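Local coordinates for protein endoglycosidase (PDB 6Q64) that probably hydrolyses O-glycosyl bonds of complex N-glycans as a family 18 endoglycosidase built on a TIM barrel, at residues R66-H70 with D96-F100; P69-G73 with L352-N356; I252-Y256 with K267-L273; E277-T283 with K325-G331; V301-L305 with D315-D320. The protein carries 1 engineered substitution. One frame throughout, in Å; residues are numbered along the deposited sequence.

How the contacts relate
The five contacts lie in one TIM barrel. Contacts 2, 4 and 3 follow its neighbouring strands 72-76, 329-333, 280-285 and 251-254, and contact 1 sits at the entries to 72-76 and 100-102. Contacts 1 and 2, with centres about 8 Å apart, share His70. Contact 4 is the strand pairing beside them, its centre about 9 Å from those of both contact 2 and contact 3; His70 O accepts a bond from Arg278 NH1, and Tyr253 pairs with Ile281. Contact 5, on the outer layer, reaches contact 4 through Asp320 and Arg326. Contact 3 touches the likely active site: Gln254 lies close to Gln190, probably the engineered residue in place of the family's catalytic glutamate.

Contact 1 of 5, residues R66-H70 with D96-F100; sequences RKTPH and DSVDF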
# COMPACT_ATOMS: atom_id res chain seq x y z
N ARG A 66 -1.10 -14.90 6.42
CA ARG A 66 -0.94 -13.83 5.39
C ARG A 66 -1.83 -14.19 4.19
O ARG A 66 -2.25 -13.30 3.45
CB ARG A 66 0.55 -13.82 5.04
CG ARG A 66 1.14 -12.51 4.54
CD ARG A 66 2.16 -11.97 5.51
NE ARG A 66 1.49 -11.20 6.54
CZ ARG A 66 2.05 -10.68 7.61
NH1 ARG A 66 3.34 -10.85 7.87
NH2 ARG A 66 1.28 -9.98 8.42
N LYS A 67 -2.06 -15.49 3.99
CA LYS A 67 -2.63 -16.11 2.77
C LYS A 67 -4.11 -16.42 3.04
O LYS A 67 -4.85 -16.56 2.09
CB LYS A 67 -1.81 -17.36 2.43
CG LYS A 67 -0.38 -17.08 1.99
CD LYS A 67 0.40 -18.29 1.42
CE LYS A 67 0.22 -19.60 2.17
NZ LYS A 67 1.43 -19.99 2.93
N THR A 68 -4.51 -16.54 4.30
CA THR A 68 -5.94 -16.56 4.69
C THR A 68 -6.52 -15.19 4.38
O THR A 68 -5.75 -14.26 4.14
CB THR A 68 -6.13 -16.93 6.16
OG1 THR A 68 -5.81 -15.76 6.93
CG2 THR A 68 -5.31 -18.14 6.56
N PRO A 69 -7.87 -15.04 4.34
CA PRO A 69 -8.52 -13.76 4.08
C PRO A 69 -8.92 -13.13 5.42
O PRO A 69 -9.50 -13.77 6.28
CB PRO A 69 -9.67 -14.24 3.19
CG PRO A 69 -10.11 -15.54 3.85
CD PRO A 69 -8.88 -16.10 4.53
N HIS A 70 -8.53 -11.87 5.58
CA HIS A 70 -8.47 -11.16 6.87
C HIS A 70 -8.44 -9.67 6.58
O HIS A 70 -8.30 -9.33 5.41
CB HIS A 70 -7.25 -11.61 7.68
CG HIS A 70 -5.93 -11.26 7.08
ND1 HIS A 70 -5.31 -12.07 6.15
CD2 HIS A 70 -5.11 -10.20 7.30
CE1 HIS A 70 -4.18 -11.50 5.76
NE2 HIS A 70 -4.02 -10.35 6.48
N ASP A 96 3.75 -7.87 13.40
CA ASP A 96 3.70 -9.14 12.62
C ASP A 96 2.40 -9.20 11.80
O ASP A 96 2.35 -9.99 10.89
CB ASP A 96 3.83 -10.35 13.55
CG ASP A 96 5.21 -10.45 14.18
OD1 ASP A 96 6.11 -9.72 13.70
OD2 ASP A 96 5.37 -11.28 15.13
N SER A 97 1.41 -8.38 12.12
CA SER A 97 0.07 -8.35 11.48
C SER A 97 0.08 -7.44 10.23
O SER A 97 -0.93 -7.40 9.53
CB SER A 97 -0.94 -7.81 12.48
OG SER A 97 -0.49 -6.55 13.02
N VAL A 98 1.14 -6.68 9.99
CA VAL A 98 1.27 -5.90 8.73
C VAL A 98 1.53 -6.85 7.57
O VAL A 98 2.52 -7.56 7.63
CB VAL A 98 2.40 -4.87 8.86
CG1 VAL A 98 2.90 -4.44 7.51
CG2 VAL A 98 1.96 -3.67 9.67
N ASP A 99 0.71 -6.80 6.51
CA ASP A 99 0.79 -7.72 5.33
C ASP A 99 1.71 -7.16 4.26
O ASP A 99 2.49 -7.95 3.70
CB ASP A 99 -0.58 -7.94 4.72
CG ASP A 99 -1.41 -8.75 5.68
OD1 ASP A 99 -1.12 -9.94 5.82
OD2 ASP A 99 -2.27 -8.16 6.33
N PHE A 100 1.62 -5.86 4.01
CA PHE A 100 2.50 -5.19 3.01
C PHE A 100 2.57 -3.69 3.28
O PHE A 100 1.81 -3.15 4.07
CB PHE A 100 2.01 -5.48 1.58
CG PHE A 100 0.80 -4.70 1.12
CD1 PHE A 100 -0.47 -5.04 1.55
CD2 PHE A 100 0.94 -3.62 0.26
CE1 PHE A 100 -1.58 -4.32 1.12
CE2 PHE A 100 -0.17 -2.90 -0.16
CZ PHE A 100 -1.43 -3.25 0.26
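Arg66 and Asp99 face each other from two irregular loops, their CA atoms 6.4 Å apart, where the backbones approach most closely. These loops lead into strands 72-76 and 100-102 of the TIM barrel, at the N-terminal ends of the strands. The Arg66 chain leaves with CG anti to the backbone N (chi1 -153°) and bends twice, bringing its guanidinium across the 96-99 backbone. NE forms a salt bridge with Asp99 OD1 at 3.0 Å, meeting it from above the carboxylate, and the two planes are nearly perpendicular at 87°. NH2 donates to Asp96 O over 2.7 Å, while CA of Asp99 and O of Val98 lie over one guanidinium face. An alanine at Arg66 would remove this group, and is likely to leave Asp99 OD1 without its charged partner and the Asp96 carbonyl without its donor. On the other side of the carboxylate comes His70, its ring held by a bond from ND1 to Thr68 O. Asp99 OD2 also accepts the N-H of Gly73, which ties the aspartate to the first strand. The imidazole meets that oxygen nearly in its ring plane, with NE2 2.8 Å from Asp99 OD2 and an N-H...O angle of 160°.

Contact 2 of 5, residues P69-G73 with L352-N356; sequences PHVKG and LYFGN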
# COMPACT_ATOMS: atom_id res chain seq x y z
N PRO A 69 -7.87 -15.04 4.34
CA PRO A 69 -8.52 -13.76 4.08
C PRO A 69 -8.92 -13.13 5.42
O PRO A 69 -9.50 -13.77 6.28
CB PRO A 69 -9.67 -14.24 3.19
CG PRO A 69 -10.11 -15.54 3.85
CD PRO A 69 -8.88 -16.10 4.53
N HIS A 70 -8.53 -11.87 5.58
CA HIS A 70 -8.47 -11.16 6.87
C HIS A 70 -8.44 -9.67 6.58
O HIS A 70 -8.30 -9.33 5.41
CB HIS A 70 -7.25 -11.61 7.68
CG HIS A 70 -5.93 -11.26 7.08
ND1 HIS A 70 -5.31 -12.07 6.15
CD2 HIS A 70 -5.11 -10.20 7.30
CE1 HIS A 70 -4.18 -11.50 5.76
NE2 HIS A 70 -4.02 -10.35 6.48
N VAL A 71 -8.60 -8.81 7.58
CA VAL A 71 -8.35 -7.36 7.39
C VAL A 71 -6.83 -7.18 7.28
O VAL A 71 -6.17 -7.30 8.30
CB VAL A 71 -8.89 -6.54 8.55
CG1 VAL A 71 -8.56 -5.09 8.33
CG2 VAL A 71 -10.36 -6.76 8.76
N LYS A 72 -6.33 -6.99 6.07
CA LYS A 72 -4.91 -6.73 5.79
C LYS A 72 -4.49 -5.47 6.53
O LYS A 72 -5.35 -4.61 6.79
CB LYS A 72 -4.66 -6.61 4.29
CG LYS A 72 -4.58 -7.96 3.61
CD LYS A 72 -4.27 -7.88 2.14
CE LYS A 72 -4.43 -9.25 1.50
NZ LYS A 72 -3.84 -9.26 0.14
N GLY A 73 -3.22 -5.43 6.91
CA GLY A 73 -2.60 -4.25 7.54
C GLY A 73 -1.59 -3.70 6.57
O GLY A 73 -0.82 -4.52 6.03
N LEU A 352 -6.00 -3.76 13.97
CA LEU A 352 -5.99 -5.13 13.38
C LEU A 352 -6.49 -6.17 14.37
O LEU A 352 -6.98 -7.20 13.92
CB LEU A 352 -4.58 -5.46 12.87
CG LEU A 352 -4.13 -4.46 11.82
CD1 LEU A 352 -2.71 -4.71 11.38
CD2 LEU A 352 -5.07 -4.53 10.62
N TYR A 353 -6.41 -5.90 15.66
CA TYR A 353 -6.92 -6.82 16.70
C TYR A 353 -8.44 -6.71 16.68
O TYR A 353 -9.16 -7.73 16.81
CB TYR A 353 -6.30 -6.50 18.06
CG TYR A 353 -7.01 -7.16 19.22
CD1 TYR A 353 -6.93 -8.53 19.41
CD2 TYR A 353 -7.74 -6.41 20.14
CE1 TYR A 353 -7.61 -9.16 20.45
CE2 TYR A 353 -8.42 -7.02 21.18
CZ TYR A 353 -8.38 -8.40 21.32
OH TYR A 353 -9.02 -8.99 22.38
N PHE A 354 -8.94 -5.48 16.54
CA PHE A 354 -10.39 -5.18 16.44
C PHE A 354 -10.94 -5.81 15.14
O PHE A 354 -11.83 -6.64 15.20
CB PHE A 354 -10.62 -3.67 16.64
CG PHE A 354 -10.85 -3.27 18.08
CD1 PHE A 354 -9.97 -3.67 19.08
CD2 PHE A 354 -11.94 -2.52 18.45
CE1 PHE A 354 -10.20 -3.32 20.40
CE2 PHE A 354 -12.18 -2.19 19.77
CZ PHE A 354 -11.30 -2.58 20.75
N GLY A 355 -10.29 -5.58 14.00
CA GLY A 355 -10.72 -6.08 12.69
C GLY A 355 -10.72 -7.59 12.56
O GLY A 355 -11.59 -8.12 11.85
N ASN A 356 -9.79 -8.28 13.22
CA ASN A 356 -9.50 -9.72 13.01
C ASN A 356 -9.93 -10.56 14.21
O ASN A 356 -10.07 -11.75 14.02
CB ASN A 356 -8.04 -9.91 12.64
CG ASN A 356 -7.76 -9.37 11.26
OD1 ASN A 356 -8.22 -9.95 10.28
ND2 ASN A 356 -7.07 -8.24 11.16
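The Asn356 amide meets the backbone of Val71 with both its oxygen and its nitrogen, while the His70 ring stands obliquely beside it, the two planes 51° apart. At the oxygen end, Asn356 OD1 accepts from Val71 N at 3.0 Å, the donor tilted slightly from the carbonyl plane, and the same oxygen touches His70 CB at 3.2 Å. At the nitrogen end both N-H groups are engaged close to the amide plane. One runs from Asn356 ND2 to Val71 O over 3.1 Å with an angle of 166°, and the other reaches Leu352 O one turn back in the helix at 3.0 Å; each acceptor is met on a lone pair. The helix is 346-358, the last of the TIM barrel, and the contact packs it on the entry to the first strand, 72-76. Asn356 holds CG anti to its carbonyl carbon (chi1 -70°), which brings its amide up to Val71. A leucine in its place would probably leave both the N-H and the C=O of Val71 without these partners in a buried setting. Next to the amide, Val71 CG2 rests on Gly355 O at 3.6 Å, where the lack of a side chain on Gly355 lets the valine come close to the helix. Leu352 spreads its two methyl groups along the strand, CD2 near the carbonyl oxygens of Val71 and Lys72, and CD1 3.9 Å from Gly73 CA.

Contact 3 of 5, residues I252-Y256 with K267-L273; sequences IYQAY and KINKPNL
Tyr253 turns one ring face to Ile268 CG2, which sits 3.6 Å from the ring centroid and 18° off the ring normal, a CH-pi contact. The two side chains run at a slant to each other, and CG2 of Ile268 lies nearest Tyr253 CD1. Ile268 CG1 occupies the position between the backbone N and the carbonyl carbon (chi1 63°), which points CG2 at the tyrosine while the CD1 end heads away toward Ile327. Lys267 runs antiparallel alongside the ring, its CG 4.1 Å from Tyr253 CD2. From the far end, Leu273 comes head-on at the phenol, with CD1 3.4 Å from Tyr253 OH, and Lys270 CG lies across it at 3.8 Å from the same oxygen. Strand 251-254 is thus packed against the end of the helix that follows it, 261-268, and the turn beyond, within a beta-alpha unit of the barrel. Lys267 bends at its last two torsions, and NZ donates to Gln254 O at 3.2 Å from above the carbonyl plane, besides its salt bridge with Glu258. Apolar contact secures the buried tyrosine, whereas the lysine charge is probably balanced by Glu258 and directed to the backbone where the strand ends.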
# COMPACT_ATOMS: atom_id res chain seq x y z
N ILE A 252 -6.76 1.73 -2.83
CA ILE A 252 -6.31 2.29 -1.53
C ILE A 252 -6.76 3.73 -1.46
O ILE A 252 -6.36 4.53 -2.35
CB ILE A 252 -4.78 2.18 -1.33
CG1 ILE A 252 -4.27 0.77 -1.64
CG2 ILE A 252 -4.41 2.62 0.07
CD1 ILE A 252 -2.82 0.57 -1.31
N TYR A 253 -7.56 4.04 -0.46
CA TYR A 253 -8.13 5.39 -0.32
C TYR A 253 -7.52 6.07 0.91
O TYR A 253 -7.31 5.44 1.94
CB TYR A 253 -9.66 5.36 -0.26
CG TYR A 253 -10.37 4.70 -1.42
CD1 TYR A 253 -10.46 3.34 -1.53
CD2 TYR A 253 -11.02 5.45 -2.39
CE1 TYR A 253 -11.15 2.73 -2.57
CE2 TYR A 253 -11.68 4.86 -3.45
CZ TYR A 253 -11.76 3.50 -3.53
OH TYR A 253 -12.47 2.87 -4.52
N GLN A 254 -7.24 7.35 0.73
CA GLN A 254 -6.92 8.32 1.77
C GLN A 254 -8.22 8.77 2.42
O GLN A 254 -8.68 9.84 2.08
CB GLN A 254 -6.19 9.50 1.14
CG GLN A 254 -4.73 9.24 0.86
CD GLN A 254 -4.44 8.71 -0.52
OE1 GLN A 254 -4.32 9.46 -1.48
NE2 GLN A 254 -4.22 7.42 -0.60
N ALA A 255 -8.74 8.03 3.40
CA ALA A 255 -9.94 8.42 4.19
C ALA A 255 -9.53 9.26 5.40
O ALA A 255 -10.04 9.00 6.52
CB ALA A 255 -10.71 7.19 4.63
N TYR A 256 -8.68 10.26 5.20
CA TYR A 256 -8.07 11.03 6.31
C TYR A 256 -9.15 11.84 7.06
O TYR A 256 -9.28 11.65 8.30
CB TYR A 256 -6.94 11.93 5.78
CG TYR A 256 -5.80 11.28 5.01
CD1 TYR A 256 -5.43 9.95 5.15
CD2 TYR A 256 -5.02 12.08 4.19
CE1 TYR A 256 -4.32 9.44 4.47
CE2 TYR A 256 -3.92 11.58 3.50
CZ TYR A 256 -3.55 10.26 3.65
OH TYR A 256 -2.47 9.83 2.91
N LYS A 267 -17.44 7.11 -0.04
CA LYS A 267 -16.17 7.37 -0.75
C LYS A 267 -15.71 6.12 -1.50
O LYS A 267 -15.11 6.29 -2.58
CB LYS A 267 -15.09 7.82 0.23
CG LYS A 267 -13.69 7.83 -0.37
CD LYS A 267 -12.69 8.54 0.51
CE LYS A 267 -11.78 9.46 -0.26
NZ LYS A 267 -11.41 10.63 0.57
N ILE A 268 -15.90 4.92 -0.93
CA ILE A 268 -15.25 3.68 -1.45
C ILE A 268 -16.27 2.77 -2.13
O ILE A 268 -15.83 1.80 -2.77
CB ILE A 268 -14.49 2.92 -0.35
CG1 ILE A 268 -15.41 2.42 0.75
CG2 ILE A 268 -13.38 3.76 0.24
CD1 ILE A 268 -14.77 1.39 1.61
N ASN A 269 -17.56 3.04 -1.96
CA ASN A 269 -18.68 2.29 -2.59
C ASN A 269 -18.73 2.60 -4.08
O ASN A 269 -19.34 3.62 -4.45
CB ASN A 269 -20.03 2.65 -2.00
CG ASN A 269 -21.06 1.64 -2.42
OD1 ASN A 269 -20.93 1.04 -3.46
ND2 ASN A 269 -22.05 1.40 -1.60
N LYS A 270 -18.13 1.70 -4.86
CA LYS A 270 -17.79 1.81 -6.30
C LYS A 270 -17.97 0.42 -6.92
O LYS A 270 -17.02 -0.35 -7.08
CB LYS A 270 -16.35 2.28 -6.47
CG LYS A 270 -16.03 3.57 -5.76
CD LYS A 270 -16.81 4.74 -6.29
CE LYS A 270 -16.82 5.92 -5.35
NZ LYS A 270 -17.28 7.16 -6.01
N PRO A 271 -19.24 0.03 -7.20
CA PRO A 271 -19.50 -1.29 -7.74
C PRO A 271 -18.96 -1.43 -9.18
O PRO A 271 -18.83 -2.54 -9.61
CB PRO A 271 -21.02 -1.42 -7.57
CG PRO A 271 -21.51 0.01 -7.64
CD PRO A 271 -20.46 0.81 -6.93
N ASN A 272 -18.53 -0.35 -9.83
CA ASN A 272 -17.77 -0.42 -11.11
C ASN A 272 -16.47 -1.23 -10.95
O ASN A 272 -15.88 -1.59 -11.99
CB ASN A 272 -17.43 0.98 -11.69
CG ASN A 272 -16.47 1.86 -10.88
OD1 ASN A 272 -15.28 1.97 -11.20
ND2 ASN A 272 -16.98 2.58 -9.88
N LEU A 273 -15.98 -1.40 -9.71
CA LEU A 273 -14.66 -2.01 -9.44
C LEU A 273 -14.85 -3.46 -9.05
O LEU A 273 -15.65 -3.69 -8.15
CB LEU A 273 -13.96 -1.30 -8.28
CG LEU A 273 -13.66 0.18 -8.44
CD1 LEU A 273 -13.07 0.72 -7.15
CD2 LEU A 273 -12.70 0.43 -9.60

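Contact 4 of 5, residues E277-T283 with K325-G331; sequences ERKTIIT and KRIGGIG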
# COMPACT_ATOMS: atom_id res chain seq x y z
N GLU A 277 -15.16 -4.41 -2.08
CA GLU A 277 -15.13 -4.56 -0.60
C GLU A 277 -13.85 -5.24 -0.16
O GLU A 277 -13.16 -4.66 0.69
CB GLU A 277 -16.26 -5.42 -0.07
CG GLU A 277 -17.62 -4.78 -0.28
CD GLU A 277 -18.49 -5.46 -1.33
OE1 GLU A 277 -17.95 -5.74 -2.42
OE2 GLU A 277 -19.69 -5.69 -1.05
N ARG A 278 -13.54 -6.42 -0.69
CA ARG A 278 -12.39 -7.22 -0.19
C ARG A 278 -11.05 -6.68 -0.72
O ARG A 278 -10.01 -6.98 -0.12
CB ARG A 278 -12.63 -8.70 -0.46
CG ARG A 278 -13.73 -9.28 0.43
CD ARG A 278 -13.47 -9.20 1.93
NE ARG A 278 -12.15 -9.78 2.16
CZ ARG A 278 -11.23 -9.35 3.01
NH1 ARG A 278 -10.07 -9.97 3.07
NH2 ARG A 278 -11.44 -8.30 3.79
N LYS A 279 -11.04 -5.84 -1.75
CA LYS A 279 -9.77 -5.30 -2.27
C LYS A 279 -9.58 -3.84 -1.84
O LYS A 279 -8.56 -3.22 -2.22
CB LYS A 279 -9.73 -5.41 -3.78
CG LYS A 279 -9.85 -6.82 -4.32
CD LYS A 279 -10.06 -6.84 -5.84
CE LYS A 279 -9.00 -6.12 -6.63
NZ LYS A 279 -9.18 -6.40 -8.08
N THR A 280 -10.53 -3.26 -1.12
CA THR A 280 -10.42 -1.84 -0.74
C THR A 280 -9.65 -1.74 0.59
O THR A 280 -9.93 -2.51 1.54
CB THR A 280 -11.78 -1.16 -0.73
OG1 THR A 280 -12.30 -1.13 -2.06
CG2 THR A 280 -11.66 0.26 -0.23
N ILE A 281 -8.71 -0.82 0.65
CA ILE A 281 -7.95 -0.48 1.88
C ILE A 281 -8.27 0.98 2.21
O ILE A 281 -8.17 1.81 1.30
CB ILE A 281 -6.45 -0.76 1.70
CG1 ILE A 281 -6.15 -2.25 1.89
CG2 ILE A 281 -5.62 0.05 2.67
CD1 ILE A 281 -4.94 -2.72 1.16
N ILE A 282 -8.66 1.26 3.45
CA ILE A 282 -8.90 2.66 3.88
C ILE A 282 -7.84 3.03 4.90
O ILE A 282 -7.47 2.19 5.74
CB ILE A 282 -10.33 2.85 4.40
CG1 ILE A 282 -10.85 1.62 5.15
CG2 ILE A 282 -11.22 3.20 3.23
CD1 ILE A 282 -12.17 1.85 5.88
N THR A 283 -7.33 4.25 4.78
CA THR A 283 -6.12 4.71 5.48
C THR A 283 -6.43 6.01 6.20
O THR A 283 -7.27 6.84 5.74
CB THR A 283 -4.94 4.90 4.53
OG1 THR A 283 -5.16 6.03 3.68
CG2 THR A 283 -4.68 3.64 3.74
N LYS A 325 -19.98 -7.61 3.76
CA LYS A 325 -18.56 -8.00 3.68
C LYS A 325 -17.70 -7.00 4.44
O LYS A 325 -18.10 -5.83 4.62
CB LYS A 325 -18.10 -8.02 2.23
CG LYS A 325 -18.42 -9.33 1.53
CD LYS A 325 -18.17 -9.26 0.07
CE LYS A 325 -18.66 -10.50 -0.64
NZ LYS A 325 -18.75 -10.23 -2.09
N ARG A 326 -16.54 -7.48 4.85
CA ARG A 326 -15.62 -6.73 5.72
C ARG A 326 -14.63 -6.08 4.76
O ARG A 326 -14.23 -6.73 3.76
CB ARG A 326 -15.04 -7.67 6.79
CG ARG A 326 -13.82 -7.14 7.53
CD ARG A 326 -14.09 -5.86 8.29
NE ARG A 326 -15.20 -5.93 9.22
CZ ARG A 326 -15.23 -6.61 10.37
NH1 ARG A 326 -14.19 -7.31 10.79
NH2 ARG A 326 -16.30 -6.56 11.13
N ILE A 327 -14.33 -4.81 5.03
CA ILE A 327 -13.30 -4.05 4.28
C ILE A 327 -12.10 -4.96 4.15
O ILE A 327 -11.94 -5.79 5.00
CB ILE A 327 -12.94 -2.76 5.03
CG1 ILE A 327 -12.19 -1.78 4.13
CG2 ILE A 327 -12.15 -3.07 6.29
CD1 ILE A 327 -13.00 -1.21 3.01
N GLY A 328 -11.30 -4.75 3.13
CA GLY A 328 -10.17 -5.62 2.80
C GLY A 328 -8.97 -5.33 3.67
O GLY A 328 -8.14 -6.25 3.80
N GLY A 329 -8.84 -4.09 4.14
CA GLY A 329 -7.77 -3.70 5.05
C GLY A 329 -7.78 -2.24 5.46
O GLY A 329 -8.55 -1.43 4.93
N ILE A 330 -6.88 -1.91 6.38
CA ILE A 330 -6.63 -0.53 6.86
C ILE A 330 -5.13 -0.28 6.83
O ILE A 330 -4.36 -1.26 6.78
CB ILE A 330 -7.18 -0.34 8.28
CG1 ILE A 330 -6.50 -1.29 9.26
CG2 ILE A 330 -8.69 -0.53 8.30
CD1 ILE A 330 -5.99 -0.57 10.44
N GLY A 331 -4.76 1.00 6.84
CA GLY A 331 -3.37 1.47 6.88
C GLY A 331 -3.25 2.88 7.44
O GLY A 331 -4.26 3.57 7.65
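Ile282 makes the regular bonds of this pairing: its N donates to Gly329 O at 3.1 Å, and its O accepts from Gly331 N at 3.2 Å. The two strands, 280-283 and 329-331, run parallel, inclined by 30°, as neighbours in the TIM barrel. CA-H groups add to the ladder, with Ile330 CA 3.1 Å from Ile282 O and Thr283 CA equally close to Gly331 O. At the start of the strands, Thr280 O receives only weak bonds from the N-H groups of Gly328 and Gly329. Having no side chains, Gly328 and Gly329 allow the close approach here, with Gly328 CA only 3.2 Å from Arg278 O. On the face occupied by Ile282 and Ile330, Ile282 CG1 meets Ile327 CG1 at 3.8 Å, and Ile327 CD1 crosses the Thr280 side chain. Tyr316 and Ile268 from the surrounding helices cover this cluster. Further out, Arg278 bends twice (chi2 -60°, chi3 -52°) and folds back alongside the 326-328 backbone, its guanidinium edge toward Arg326 O, to which NH2 donates almost straight at 3.2 Å, standing above the carbonyl plane. NH1 of Arg278 turns instead to His70 O. At the outer margin Glu277 CB rests 3.9 Å from Lys325 CB. One guanidinium thus bridges two backbone carbonyls of adjoining strand entries, and its charge probably helps to satisfy them in a largely buried zone.

Contact 5 of 5, residues V301-L305 with D315-D320; sequences VRPEL and DYATLD
Arg302 reaches across to Thr318 and Asp320 as a nearly straight arm, its CB directed toward the 315-320 segment and its chain extended from CG to NE. CG passes Asp315 OD1 at 4.3 Å, a carboxylate held by Tyr298 and Ser300. CD comes next, 3.9 Å from Thr318 OG1, and NE donates over 3.3 Å to that same hydroxyl oxygen, which also bonds to Leu314 O and is tilted from the guanidinium plane. Beyond CZ, NH2 reaches Thr318 O at 2.6 Å with an angle of 171°, the donor in the carbonyl plane and the carbonyl oxygen in that of the guanidinium. Two nitrogens of the arginine therefore grip Thr318 side-on, one on its hydroxyl and one on its backbone. Finally, NH2 forms a salt bridge with Asp320 OD2 at 3.1 Å, its hydrogen bond weak and the guanidinium and carboxylate planes 74° apart; Asp320 OD1 belongs to Arg326, so the aspartate is shared by two arginines. Beside the arm, Leu305 CD2 sits 3.6 Å from Asp315 N and extends the contact onto the helix. Thr318 is the first residue past helix 311-317, and a positive group at its carbonyl would probably suit the C-terminal end of that helix. The arrangement is the packing of a connecting loop on an outer helix, the one that links barrel strands 280-285 and 329-333 in a beta-alpha-beta unit of the TIM barrel.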
# COMPACT_ATOMS: atom_id res chain seq x y z
N VAL A 301 -20.41 4.05 13.46
CA VAL A 301 -21.73 3.37 13.36
C VAL A 301 -21.82 2.32 14.48
O VAL A 301 -22.83 1.63 14.63
CB VAL A 301 -21.85 2.80 11.93
CG1 VAL A 301 -21.17 1.44 11.81
CG2 VAL A 301 -23.27 2.78 11.44
N ARG A 302 -20.72 2.16 15.21
CA ARG A 302 -20.65 1.30 16.41
C ARG A 302 -20.63 2.22 17.61
O ARG A 302 -19.65 2.90 17.86
CB ARG A 302 -19.42 0.40 16.31
CG ARG A 302 -19.29 -0.32 14.98
CD ARG A 302 -18.49 -1.56 15.19
NE ARG A 302 -18.22 -2.36 14.01
CZ ARG A 302 -18.78 -3.54 13.73
NH1 ARG A 302 -19.70 -4.07 14.52
NH2 ARG A 302 -18.39 -4.21 12.67
N PRO A 303 -21.75 2.35 18.35
CA PRO A 303 -21.81 3.35 19.41
C PRO A 303 -20.67 3.11 20.41
O PRO A 303 -20.01 4.05 20.74
CB PRO A 303 -23.22 3.17 19.99
CG PRO A 303 -23.65 1.77 19.55
CD PRO A 303 -22.97 1.54 18.22
N GLU A 304 -20.40 1.86 20.77
CA GLU A 304 -19.39 1.52 21.81
C GLU A 304 -18.00 2.03 21.43
O GLU A 304 -17.24 2.40 22.32
CB GLU A 304 -19.43 0.02 22.13
CG GLU A 304 -18.83 -0.87 21.08
CD GLU A 304 -19.80 -1.28 19.97
OE1 GLU A 304 -19.40 -2.19 19.24
OE2 GLU A 304 -20.92 -0.67 19.83
N LEU A 305 -17.67 2.14 20.15
CA LEU A 305 -16.39 2.74 19.68
C LEU A 305 -16.31 4.24 20.00
O LEU A 305 -15.20 4.76 19.95
CB LEU A 305 -16.24 2.53 18.18
CG LEU A 305 -15.32 1.39 17.75
CD1 LEU A 305 -15.63 0.10 18.49
CD2 LEU A 305 -15.42 1.18 16.24
N ASP A 315 -13.06 1.96 13.66
CA ASP A 315 -14.25 1.86 12.79
C ASP A 315 -13.79 1.27 11.46
O ASP A 315 -14.41 0.30 10.99
CB ASP A 315 -14.91 3.22 12.57
CG ASP A 315 -16.26 3.10 11.87
OD1 ASP A 315 -17.09 2.24 12.30
OD2 ASP A 315 -16.44 3.85 10.88
N TYR A 316 -12.71 1.82 10.92
CA TYR A 316 -12.18 1.39 9.60
C TYR A 316 -11.92 -0.12 9.66
O TYR A 316 -12.38 -0.92 8.85
CB TYR A 316 -10.96 2.21 9.20
CG TYR A 316 -11.25 3.64 8.82
CD1 TYR A 316 -12.41 4.30 9.19
CD2 TYR A 316 -10.34 4.36 8.06
CE1 TYR A 316 -12.66 5.63 8.83
CE2 TYR A 316 -10.55 5.69 7.73
CZ TYR A 316 -11.71 6.34 8.13
OH TYR A 316 -11.91 7.64 7.79
N ALA A 317 -11.18 -0.56 10.65
CA ALA A 317 -10.71 -1.96 10.71
C ALA A 317 -11.91 -2.89 10.80
O ALA A 317 -11.73 -4.04 10.41
CB ALA A 317 -9.78 -2.15 11.88
N THR A 318 -13.04 -2.44 11.37
CA THR A 318 -14.19 -3.33 11.68
C THR A 318 -15.36 -3.04 10.71
O THR A 318 -16.48 -3.48 11.05
CB THR A 318 -14.68 -3.14 13.11
OG1 THR A 318 -15.08 -1.79 13.21
CG2 THR A 318 -13.64 -3.44 14.16
N LEU A 319 -15.09 -2.35 9.59
CA LEU A 319 -16.11 -1.75 8.69
C LEU A 319 -16.81 -2.86 7.92
O LEU A 319 -16.16 -3.45 7.04
CB LEU A 319 -15.43 -0.81 7.71
CG LEU A 319 -16.37 0.01 6.85
CD1 LEU A 319 -17.12 1.01 7.68
CD2 LEU A 319 -15.61 0.74 5.77
N ASP A 320 -18.05 -3.17 8.33
CA ASP A 320 -18.99 -4.08 7.62
C ASP A 320 -19.65 -3.24 6.56
O ASP A 320 -20.29 -2.28 6.92
CB ASP A 320 -19.98 -4.68 8.63
CG ASP A 320 -19.29 -5.70 9.53
OD1 ASP A 320 -18.21 -6.22 9.09
OD2 ASP A 320 -19.87 -6.03 10.62